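Local coordinates for putative exported protein (Bacteroides fragilis, PDB 4RAA) that is of unknown function but folds as a six-bladed beta-propeller of the YWTD type and is probably exported across the inner membrane as a lipoprotein, at residues A[15-20]-A[289-294]; A[265-270]-A[356-361]; A[325-330]-A[342-347]; A[25-30]-A[335-340]. One frame throughout, in Å; residues are numbered along the deposited sequence.

Contact 1: residues A[15-20]-A[289-294]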
# COMPACT_ATOMS: atom_id res chain seq x y z
N GLU A 15 1.71 -48.85 4.14
CA GLU A 15 0.69 -48.60 5.19
C GLU A 15 1.26 -48.68 6.58
O GLU A 15 1.29 -47.68 7.29
CB GLU A 15 -0.52 -49.55 5.11
CG GLU A 15 -1.46 -49.30 3.94
CD GLU A 15 -2.74 -50.14 4.00
OE1 GLU A 15 -3.31 -50.30 5.10
OE2 GLU A 15 -3.19 -50.61 2.93
N HIS A 16 1.74 -49.86 6.95
CA HIS A 16 2.28 -50.12 8.28
C HIS A 16 3.80 -50.12 8.27
O HIS A 16 4.44 -50.18 7.23
CB HIS A 16 1.77 -51.48 8.81
CG HIS A 16 0.28 -51.64 8.75
ND1 HIS A 16 -0.58 -50.91 9.55
CD2 HIS A 16 -0.50 -52.46 8.01
CE1 HIS A 16 -1.83 -51.27 9.29
NE2 HIS A 16 -1.80 -52.21 8.36
N THR A 17 4.36 -49.99 9.47
CA THR A 17 5.79 -50.14 9.73
C THR A 17 5.87 -50.77 11.10
O THR A 17 5.07 -50.42 11.98
CB THR A 17 6.60 -48.83 9.73
OG1 THR A 17 7.98 -49.13 9.95
CG2 THR A 17 6.12 -47.83 10.80
N ASP A 18 6.80 -51.71 11.28
CA ASP A 18 6.96 -52.35 12.60
C ASP A 18 8.20 -51.82 13.37
O ASP A 18 8.62 -52.43 14.35
CB ASP A 18 6.79 -53.89 12.54
CG ASP A 18 7.76 -54.59 11.62
OD1 ASP A 18 8.55 -53.92 10.91
OD2 ASP A 18 7.71 -55.84 11.59
N VAL A 19 8.71 -50.66 12.94
CA VAL A 19 9.77 -49.94 13.64
C VAL A 19 9.07 -48.94 14.57
O VAL A 19 8.12 -48.26 14.15
CB VAL A 19 10.72 -49.18 12.67
CG1 VAL A 19 11.65 -48.20 13.42
CG2 VAL A 19 11.54 -50.18 11.85
N ASN A 20 9.54 -48.86 15.81
CA ASN A 20 9.02 -47.92 16.81
C ASN A 20 9.55 -46.51 16.49
O ASN A 20 10.74 -46.35 16.18
CB ASN A 20 9.45 -48.37 18.22
CG ASN A 20 8.81 -47.54 19.34
OD1 ASN A 20 8.56 -46.35 19.20
ND2 ASN A 20 8.59 -48.18 20.47
N TYR A 289 8.63 -44.19 6.85
CA TYR A 289 7.98 -44.84 8.00
C TYR A 289 6.61 -44.21 8.17
O TYR A 289 6.53 -43.00 8.33
CB TYR A 289 8.78 -44.62 9.30
CG TYR A 289 10.23 -45.02 9.24
CD1 TYR A 289 11.21 -44.12 8.80
CD2 TYR A 289 10.65 -46.29 9.65
CE1 TYR A 289 12.55 -44.47 8.75
CE2 TYR A 289 12.00 -46.67 9.61
CZ TYR A 289 12.95 -45.75 9.16
OH TYR A 289 14.28 -46.11 9.09
N ASN A 290 5.55 -45.02 8.14
CA ASN A 290 4.17 -44.54 8.23
C ASN A 290 3.49 -45.03 9.50
O ASN A 290 3.57 -46.21 9.82
CB ASN A 290 3.39 -45.01 7.01
CG ASN A 290 2.07 -44.28 6.83
OD1 ASN A 290 2.06 -43.06 6.65
ND2 ASN A 290 0.98 -45.00 6.85
N TYR A 291 2.79 -44.13 10.19
CA TYR A 291 2.12 -44.43 11.47
C TYR A 291 0.76 -43.78 11.59
O TYR A 291 0.63 -42.61 11.22
CB TYR A 291 2.94 -43.84 12.64
CG TYR A 291 4.36 -44.31 12.77
CD1 TYR A 291 5.39 -43.70 12.03
CD2 TYR A 291 4.71 -45.35 13.66
CE1 TYR A 291 6.71 -44.12 12.15
CE2 TYR A 291 6.03 -45.76 13.80
CZ TYR A 291 7.03 -45.15 13.03
OH TYR A 291 8.34 -45.54 13.13
N PRO A 292 -0.27 -44.52 12.07
CA PRO A 292 -1.50 -43.82 12.45
C PRO A 292 -1.15 -42.97 13.67
O PRO A 292 -0.43 -43.48 14.55
CB PRO A 292 -2.48 -44.95 12.83
CG PRO A 292 -1.87 -46.23 12.38
CD PRO A 292 -0.40 -45.99 12.18
N ILE A 293 -1.60 -41.72 13.75
CA ILE A 293 -1.25 -40.84 14.90
C ILE A 293 -1.60 -41.47 16.27
O ILE A 293 -0.86 -41.24 17.23
CB ILE A 293 -1.73 -39.36 14.70
CG1 ILE A 293 -0.79 -38.68 13.67
CG2 ILE A 293 -1.69 -38.55 16.00
CD1 ILE A 293 -1.20 -37.29 13.20
N LYS A 294 -2.67 -42.27 16.35
CA LYS A 294 -3.00 -42.99 17.61
C LYS A 294 -1.82 -43.85 18.12
O LYS A 294 -1.57 -43.91 19.33
CB LYS A 294 -4.27 -43.87 17.49
CG LYS A 294 -5.59 -43.17 17.80
CD LYS A 294 -5.99 -42.13 16.76
CE LYS A 294 -7.25 -41.39 17.17
NZ LYS A 294 -8.42 -42.29 17.39
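The Tyr291 ring carries the methyl CG2 of Thr17 on one face, 3.8 Å from the ring centroid and 19° off the ring normal, a CH-pi contact. Near the plane of the same ring, at its edge, lies Val19 O, and Tyr291 OH donates a hydrogen bond to it over 2.9 Å. The hydroxyl approaches from above the carbonyl plane, 55° out of it, rather than along a lone pair. The Tyr289 ring has Thr17 OG1 at its edge, while Val19 CG1 packs against its CE2 at 4.1 Å. Thr17 therefore serves both tyrosines: with OG1 anti to the backbone N (chi1 -178°), the hydroxyl turns to one ring and the methyl to the other. The amide of Asn290 makes the second polar link, ND2 donating to Glu15 O at 2.7 Å. This bond is nearly straight and lies in the amide and carbonyl planes, on a lone pair of the oxygen. Asn290 OD1 is hydrogen-bonded to Tyr270 OH, so both ends are held. Residues 15-20 thus run as a loop along the outermost strand 287-292 of a four-stranded propeller sheet, next to strand 275-282, and Ile24 of helix 21-24 packs on both tyrosines.

Contact 2: residues A[265-270]-A[356-361]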
# COMPACT_ATOMS: atom_id res chain seq x y z
N ASP A 265 14.96 -34.11 7.08
CA ASP A 265 13.74 -34.92 6.98
C ASP A 265 12.54 -34.21 6.33
O ASP A 265 12.62 -33.04 5.96
CB ASP A 265 13.38 -35.46 8.37
CG ASP A 265 12.96 -34.37 9.36
OD1 ASP A 265 12.57 -33.26 8.95
OD2 ASP A 265 13.00 -34.66 10.58
N LEU A 266 11.45 -34.96 6.20
CA LEU A 266 10.21 -34.47 5.61
C LEU A 266 9.03 -35.26 6.20
O LEU A 266 8.96 -36.48 6.03
CB LEU A 266 10.33 -34.63 4.09
CG LEU A 266 9.25 -34.16 3.11
CD1 LEU A 266 9.84 -34.05 1.71
CD2 LEU A 266 8.02 -35.07 3.09
N PHE A 267 8.15 -34.56 6.91
CA PHE A 267 6.96 -35.14 7.57
C PHE A 267 5.73 -34.83 6.74
O PHE A 267 5.58 -33.70 6.25
CB PHE A 267 6.76 -34.54 8.97
CG PHE A 267 7.68 -35.06 10.04
CD1 PHE A 267 8.96 -35.58 9.78
CD2 PHE A 267 7.28 -34.93 11.37
CE1 PHE A 267 9.77 -36.02 10.82
CE2 PHE A 267 8.10 -35.36 12.41
CZ PHE A 267 9.34 -35.91 12.14
N VAL A 268 4.85 -35.82 6.61
CA VAL A 268 3.62 -35.70 5.83
C VAL A 268 2.43 -36.16 6.68
O VAL A 268 2.23 -37.36 6.86
CB VAL A 268 3.67 -36.54 4.52
CG1 VAL A 268 2.53 -36.15 3.59
CG2 VAL A 268 5.01 -36.38 3.81
N CYS A 269 1.66 -35.21 7.23
CA CYS A 269 0.43 -35.56 7.94
C CYS A 269 -0.65 -35.63 6.90
O CYS A 269 -0.63 -34.85 5.95
CB CYS A 269 0.04 -34.54 9.00
SG CYS A 269 1.27 -34.42 10.30
N TYR A 270 -1.56 -36.59 7.06
CA TYR A 270 -2.69 -36.76 6.14
C TYR A 270 -3.88 -37.48 6.79
O TYR A 270 -3.77 -38.00 7.90
CB TYR A 270 -2.23 -37.47 4.85
CG TYR A 270 -1.72 -38.88 5.02
CD1 TYR A 270 -0.38 -39.13 5.31
CD2 TYR A 270 -2.57 -39.98 4.85
CE1 TYR A 270 0.10 -40.44 5.46
CE2 TYR A 270 -2.11 -41.29 4.99
CZ TYR A 270 -0.77 -41.52 5.28
OH TYR A 270 -0.32 -42.81 5.42
N LEU A 356 6.22 -29.60 21.49
CA LEU A 356 7.01 -30.78 21.21
C LEU A 356 7.86 -30.42 20.00
O LEU A 356 7.33 -30.07 18.94
CB LEU A 356 6.12 -31.98 20.86
CG LEU A 356 6.74 -33.20 20.16
CD1 LEU A 356 7.98 -33.74 20.87
CD2 LEU A 356 5.70 -34.29 20.00
N PHE A 357 9.18 -30.49 20.18
CA PHE A 357 10.14 -30.32 19.10
C PHE A 357 10.62 -31.74 18.79
O PHE A 357 11.14 -32.42 19.69
CB PHE A 357 11.29 -29.42 19.53
CG PHE A 357 10.89 -27.98 19.67
CD1 PHE A 357 10.35 -27.52 20.87
CD2 PHE A 357 11.05 -27.08 18.62
CE1 PHE A 357 9.97 -26.19 21.00
CE2 PHE A 357 10.68 -25.75 18.76
CZ PHE A 357 10.14 -25.31 19.95
N VAL A 358 10.41 -32.18 17.54
CA VAL A 358 10.76 -33.54 17.10
C VAL A 358 11.32 -33.56 15.68
O VAL A 358 10.88 -32.81 14.82
CB VAL A 358 9.51 -34.48 17.20
CG1 VAL A 358 8.33 -33.97 16.38
CG2 VAL A 358 9.85 -35.91 16.82
N ARG A 359 12.30 -34.43 15.44
CA ARG A 359 12.92 -34.61 14.12
C ARG A 359 13.59 -35.98 14.02
O ARG A 359 13.71 -36.68 15.03
CB ARG A 359 13.94 -33.51 13.82
CG ARG A 359 15.13 -33.45 14.77
CD ARG A 359 16.08 -32.30 14.48
NE ARG A 359 17.23 -32.32 15.39
CZ ARG A 359 18.26 -31.46 15.36
NH1 ARG A 359 18.33 -30.47 14.47
NH2 ARG A 359 19.25 -31.60 16.26
N ILE A 360 14.03 -36.33 12.82
CA ILE A 360 14.76 -37.58 12.60
C ILE A 360 16.15 -37.35 13.17
O ILE A 360 16.79 -36.33 12.85
CB ILE A 360 14.83 -37.96 11.09
CG1 ILE A 360 13.43 -38.28 10.54
CG2 ILE A 360 15.76 -39.15 10.85
CD1 ILE A 360 12.80 -39.58 11.02
N LYS A 361 16.60 -38.26 14.03
CA LYS A 361 17.95 -38.17 14.60
C LYS A 361 18.97 -38.67 13.57
O LYS A 361 18.65 -39.59 12.79
CB LYS A 361 18.08 -38.97 15.91
CG LYS A 361 17.98 -40.50 15.81
CD LYS A 361 18.02 -41.20 17.17
CE LYS A 361 19.34 -40.98 17.91
NZ LYS A 361 19.44 -41.75 19.17
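One hydrogen bond joins Asp265 to Ile360: the backbone N of Ile360 donates to Asp265 OD2 at 3.0 Å, with an N-H...O angle of 164°, and meets the oxygen nearly along its C-O axis. The carboxylate is held from its other oxygen as well, since OD1 is hydrogen-bonded to Thr262 OG1 and His317 NE2. The charged end of Arg359 turns away from this carboxylate to form a salt bridge with Glu26. The two strands belong to different antiparallel sheets, and their short axes approach to 7.4 Å at 117°, far from the alignment of paired strands. The contact thus joins neighbouring sheets of the beta-propeller, side chain against strand, in a buried position. The apolar contacts centre on Ile360 and Phe267. Ile360 CG1 lies 3.6 Å from Asp265 CB, and the same carbon sits at the edge of the Phe267 ring, near its plane, 4.3 Å from CE1. Val358 CG1 approaches Phe267 CE2 at 4.2 Å, obliquely to the ring. The Phe267 ring also stacks with that of His317 on strand 316-321 and touches Ile278 and Leu280 of strand 275-282.

Contact 3: residues A[325-330]-A[342-347]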
# COMPACT_ATOMS: atom_id res chain seq x y z
N SER A 325 -5.50 -31.54 29.18
CA SER A 325 -5.81 -32.84 28.55
C SER A 325 -4.77 -33.90 28.97
O SER A 325 -5.14 -35.02 29.35
CB SER A 325 -5.91 -32.70 27.01
OG SER A 325 -6.38 -33.88 26.38
N LEU A 326 -3.49 -33.50 28.95
CA LEU A 326 -2.38 -34.36 29.37
C LEU A 326 -2.30 -34.56 30.89
O LEU A 326 -1.94 -35.66 31.35
CB LEU A 326 -1.03 -33.80 28.90
CG LEU A 326 -0.69 -33.66 27.42
CD1 LEU A 326 0.82 -33.46 27.29
CD2 LEU A 326 -1.12 -34.86 26.59
N LYS A 327 -2.58 -33.52 31.67
CA LYS A 327 -2.56 -33.63 33.14
C LYS A 327 -3.59 -34.64 33.66
O LYS A 327 -3.30 -35.38 34.61
CB LYS A 327 -2.72 -32.28 33.83
CG LYS A 327 -1.52 -31.35 33.63
CD LYS A 327 -1.37 -30.33 34.74
CE LYS A 327 -0.80 -30.97 36.00
NZ LYS A 327 -0.47 -29.91 36.99
N ASP A 328 -4.76 -34.69 33.02
CA ASP A 328 -5.78 -35.71 33.33
C ASP A 328 -5.28 -37.11 32.95
O ASP A 328 -5.55 -38.07 33.66
CB ASP A 328 -7.11 -35.41 32.61
CG ASP A 328 -7.75 -34.09 33.05
OD1 ASP A 328 -7.54 -33.63 34.20
OD2 ASP A 328 -8.48 -33.51 32.23
N MSE A 329 -4.57 -37.22 31.82
CA MSE A 329 -3.94 -38.49 31.38
C MSE A 329 -2.94 -38.92 32.43
O MSE A 329 -2.97 -40.09 32.90
CB MSE A 329 -3.35 -38.40 29.96
CG MSE A 329 -4.43 -38.31 28.89
SE MSE A 329 -3.62 -38.06 27.11
CE MSE A 329 -3.71 -39.98 26.67
N ALA A 330 -2.08 -37.98 32.86
CA ALA A 330 -1.09 -38.21 33.94
C ALA A 330 -1.79 -38.66 35.22
O ALA A 330 -1.35 -39.60 35.85
CB ALA A 330 -0.26 -36.96 34.22
N GLU A 342 8.19 -33.99 33.65
CA GLU A 342 8.92 -33.00 34.47
C GLU A 342 8.33 -31.59 34.28
O GLU A 342 8.05 -30.90 35.26
CB GLU A 342 10.42 -33.06 34.13
CG GLU A 342 11.37 -32.04 34.76
CD GLU A 342 12.80 -32.30 34.29
OE1 GLU A 342 13.40 -33.31 34.72
OE2 GLU A 342 13.34 -31.49 33.49
N LEU A 343 8.13 -31.19 33.02
CA LEU A 343 7.49 -29.90 32.69
C LEU A 343 5.97 -29.89 33.01
O LEU A 343 5.43 -28.85 33.40
CB LEU A 343 7.70 -29.52 31.21
CG LEU A 343 9.08 -29.04 30.78
CD1 LEU A 343 9.14 -28.94 29.26
CD2 LEU A 343 9.45 -27.71 31.41
N LEU A 344 5.32 -31.04 32.84
CA LEU A 344 3.86 -31.20 33.08
C LEU A 344 3.52 -31.10 34.60
O LEU A 344 2.45 -30.59 34.99
CB LEU A 344 3.39 -32.54 32.46
CG LEU A 344 1.97 -32.83 31.97
CD1 LEU A 344 1.58 -31.83 30.89
CD2 LEU A 344 1.88 -34.25 31.40
N THR A 345 4.43 -31.59 35.44
CA THR A 345 4.29 -31.55 36.91
C THR A 345 4.39 -30.11 37.46
O THR A 345 3.69 -29.78 38.42
CB THR A 345 5.31 -32.50 37.57
OG1 THR A 345 5.05 -33.83 37.13
CG2 THR A 345 5.21 -32.48 39.07
N ILE A 346 5.24 -29.28 36.85
CA ILE A 346 5.37 -27.83 37.20
C ILE A 346 4.41 -26.89 36.42
O ILE A 346 4.52 -25.67 36.54
CB ILE A 346 6.84 -27.30 37.05
CG1 ILE A 346 7.32 -27.26 35.58
CG2 ILE A 346 7.78 -28.13 37.92
CD1 ILE A 346 8.57 -26.43 35.34
N SER A 347 3.51 -27.46 35.60
CA SER A 347 2.55 -26.68 34.81
C SER A 347 1.20 -26.64 35.50
O SER A 347 0.72 -27.65 36.02
CB SER A 347 2.37 -27.28 33.41
OG SER A 347 3.55 -27.22 32.64
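Lys327 and Leu344 run alongside one another, pointing opposite ways, and the lysine can be followed outward from its helix. CB starts neither toward nor away from residues 342-347, but CG, anti to the carbonyl carbon (chi1 -68°), comes within 4.1 Å of Leu344 CG. The chain bends at chi3 (75°), which carries its end to the region near the C-terminal end of helix 338-345: CD lies 3.6 Å from Ser347 O, and CE lies 3.4 Å from Leu344 O. At the tip, NZ donates a hydrogen bond of 2.7 Å to Ser347 O, nearly in line with the carbonyl at a C=O...N angle of 175°. The ammonium group is thus bound to a backbone oxygen, and its positive charge would probably be favourable beside the carbonyls of a C-terminal helix end. Ser347 OG donates to Leu343 O at 2.6 Å and is also hydrogen-bonded to Lys31 NZ. Apolar contact comes from Leu344, which lies roughly perpendicular to Leu326 and puts CD1 3.8 Å from Leu326 CB; CD2 reaches Ala330 CB more loosely, at 4.5 Å. The pairing joins helices 323-331 and 338-345. Phe336, in the loop between them, packs on Leu326, Ala330 and Leu344, while Leu344 and Ser347 also touch Ile354 of strand 354-360, and Leu343 reaches Phe29 on strand 25-31.

Contact 4: residues A[25-30]-A[335-340]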
# COMPACT_ATOMS: atom_id res chain seq x y z
N LEU A 25 13.55 -41.15 16.10
CA LEU A 25 13.35 -39.71 16.38
C LEU A 25 14.01 -39.24 17.67
O LEU A 25 14.13 -40.03 18.63
CB LEU A 25 11.85 -39.38 16.47
CG LEU A 25 10.97 -39.58 15.24
CD1 LEU A 25 9.50 -39.47 15.63
CD2 LEU A 25 11.32 -38.58 14.14
N GLU A 26 14.42 -37.96 17.68
CA GLU A 26 14.97 -37.27 18.86
C GLU A 26 13.99 -36.16 19.24
O GLU A 26 13.58 -35.37 18.38
CB GLU A 26 16.39 -36.73 18.65
CG GLU A 26 16.61 -35.69 17.55
CD GLU A 26 18.08 -35.30 17.39
OE1 GLU A 26 18.81 -35.27 18.41
OE2 GLU A 26 18.51 -35.01 16.26
N LEU A 27 13.65 -36.12 20.53
CA LEU A 27 12.66 -35.21 21.10
C LEU A 27 13.26 -34.11 21.94
O LEU A 27 14.40 -34.17 22.39
CB LEU A 27 11.68 -36.00 22.01
CG LEU A 27 10.49 -36.73 21.37
CD1 LEU A 27 10.84 -37.44 20.07
CD2 LEU A 27 9.89 -37.70 22.38
N SER A 28 12.42 -33.11 22.17
CA SER A 28 12.73 -31.99 23.03
C SER A 28 11.40 -31.31 23.36
O SER A 28 10.46 -31.38 22.56
CB SER A 28 13.70 -31.02 22.36
OG SER A 28 13.97 -29.92 23.20
N PHE A 29 11.33 -30.69 24.53
CA PHE A 29 10.11 -30.00 24.99
C PHE A 29 10.42 -28.59 25.47
O PHE A 29 11.51 -28.31 25.97
CB PHE A 29 9.45 -30.81 26.09
CG PHE A 29 8.96 -32.15 25.65
CD1 PHE A 29 7.76 -32.27 24.95
CD2 PHE A 29 9.68 -33.31 25.94
CE1 PHE A 29 7.29 -33.52 24.55
CE2 PHE A 29 9.22 -34.56 25.54
CZ PHE A 29 8.02 -34.67 24.84
N LEU A 30 9.45 -27.70 25.31
CA LEU A 30 9.57 -26.31 25.74
C LEU A 30 8.23 -25.83 26.26
O LEU A 30 7.21 -25.99 25.58
CB LEU A 30 9.98 -25.43 24.57
CG LEU A 30 10.28 -23.95 24.84
CD1 LEU A 30 11.39 -23.78 25.87
CD2 LEU A 30 10.64 -23.26 23.53
N VAL A 335 1.67 -43.31 31.08
CA VAL A 335 3.12 -43.48 31.09
C VAL A 335 3.79 -42.44 30.15
O VAL A 335 4.14 -42.75 29.00
CB VAL A 335 3.49 -44.97 30.81
CG1 VAL A 335 2.92 -45.49 29.47
CG2 VAL A 335 4.99 -45.20 30.94
N PHE A 336 3.97 -41.22 30.66
CA PHE A 336 4.60 -40.09 29.91
C PHE A 336 6.12 -40.15 29.78
O PHE A 336 6.78 -40.89 30.49
CB PHE A 336 4.25 -38.72 30.53
CG PHE A 336 2.92 -38.19 30.12
CD1 PHE A 336 2.71 -37.77 28.81
CD2 PHE A 336 1.88 -38.08 31.03
CE1 PHE A 336 1.48 -37.27 28.41
CE2 PHE A 336 0.64 -37.58 30.63
CZ PHE A 336 0.45 -37.17 29.32
N ASP A 337 6.64 -39.32 28.87
CA ASP A 337 8.10 -39.15 28.64
C ASP A 337 8.68 -38.43 29.88
O ASP A 337 8.02 -37.56 30.44
CB ASP A 337 8.34 -38.35 27.33
CG ASP A 337 9.81 -37.95 27.11
OD1 ASP A 337 10.36 -37.13 27.89
OD2 ASP A 337 10.40 -38.38 26.08
N ASP A 338 9.91 -38.80 30.27
CA ASP A 338 10.57 -38.23 31.47
C ASP A 338 10.60 -36.71 31.45
O ASP A 338 10.12 -36.09 32.39
CB ASP A 338 12.01 -38.77 31.66
CG ASP A 338 12.06 -40.24 32.09
OD1 ASP A 338 11.01 -40.84 32.43
OD2 ASP A 338 13.17 -40.82 32.10
N LYS A 339 11.12 -36.13 30.37
CA LYS A 339 11.21 -34.67 30.27
C LYS A 339 9.84 -33.96 30.12
O LYS A 339 9.68 -32.84 30.62
CB LYS A 339 12.23 -34.21 29.20
CG LYS A 339 12.43 -32.69 29.08
CD LYS A 339 12.78 -31.96 30.39
CE LYS A 339 12.52 -30.46 30.36
NZ LYS A 339 13.48 -29.68 29.53
N LEU A 340 8.87 -34.60 29.45
CA LEU A 340 7.52 -34.03 29.32
C LEU A 340 6.83 -33.98 30.68
O LEU A 340 6.29 -32.93 31.05
CB LEU A 340 6.64 -34.84 28.36
CG LEU A 340 5.19 -34.35 28.12
CD1 LEU A 340 5.13 -32.89 27.68
CD2 LEU A 340 4.51 -35.24 27.09
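Phe29 on strand 25-31 stands opposite Leu340 at the start of helix 338-345, their CA atoms 6.5 Å apart, and no hydrogen bond crosses between the two backbones. The Phe29 ring carries most of the contact. Leu340 CB lies over one face, 3.9 Å from the ring centroid and 16° off the normal, a CH-pi arrangement displaced toward the rim. Further along the same leucine, CD1 packs 3.8 Å from Phe29 CD1. Leu340 achieves this with CG anti to its backbone N (chi1 -180°), which lays the branched end along the ring. Lys339 meets the ring differently, its CG lying near the ring plane at the edge, 4.2 Å from CD2. The third partner is the carboxylate of Asp337, with OD1 3.7 Å from Phe29 CE2; the two planes stand 67° apart, so the groups are strongly inclined rather than stacked. OD2 of the same carboxylate comes 3.8 Å from Leu27 CD2. Asp337 occupies the N-cap position of the helix: OD1 accepts weak hydrogen bonds from Lys339 N at 2.8 Å and from Leu340 N at 3.3 Å. These weak capping bonds place the carboxylate at the helix start, beside Leu27 and Phe29, where the helix dipole would probably stabilise its negative charge. The helix start packs against the outermost strand 25-31 of an antiparallel propeller sheet. On the sheet side, Val358 and Leu356 of strand 354-360 touch Leu27 and Phe29; on the helical side, Leu326 of helix 323-331 touches Leu340.

From the N terminus, residues 15-20 pair with 289-294 in contact 1, closing a loop of 268 residues, and residues 25-30 follow with 335-340 in contact 4, closing one of 304. These two cross, since the loop of contact 4 starts inside that of contact 1 and ends beyond it. Contact 2 crosses both, while contact 3, closing only 11 residues, is nested inside contact 2, crosses contact 4 and follows contact 1 in series. Contacts 1 and 2 share the sheet that runs from strand 254-261 to strand 287-292. Contacts 2 and 4 meet where N-terminal strand 25-31 pairs with C-terminal strand 354-360, consistent with the ring closure usual in beta-propellers. Helix 338-345 joins contacts 3 and 4.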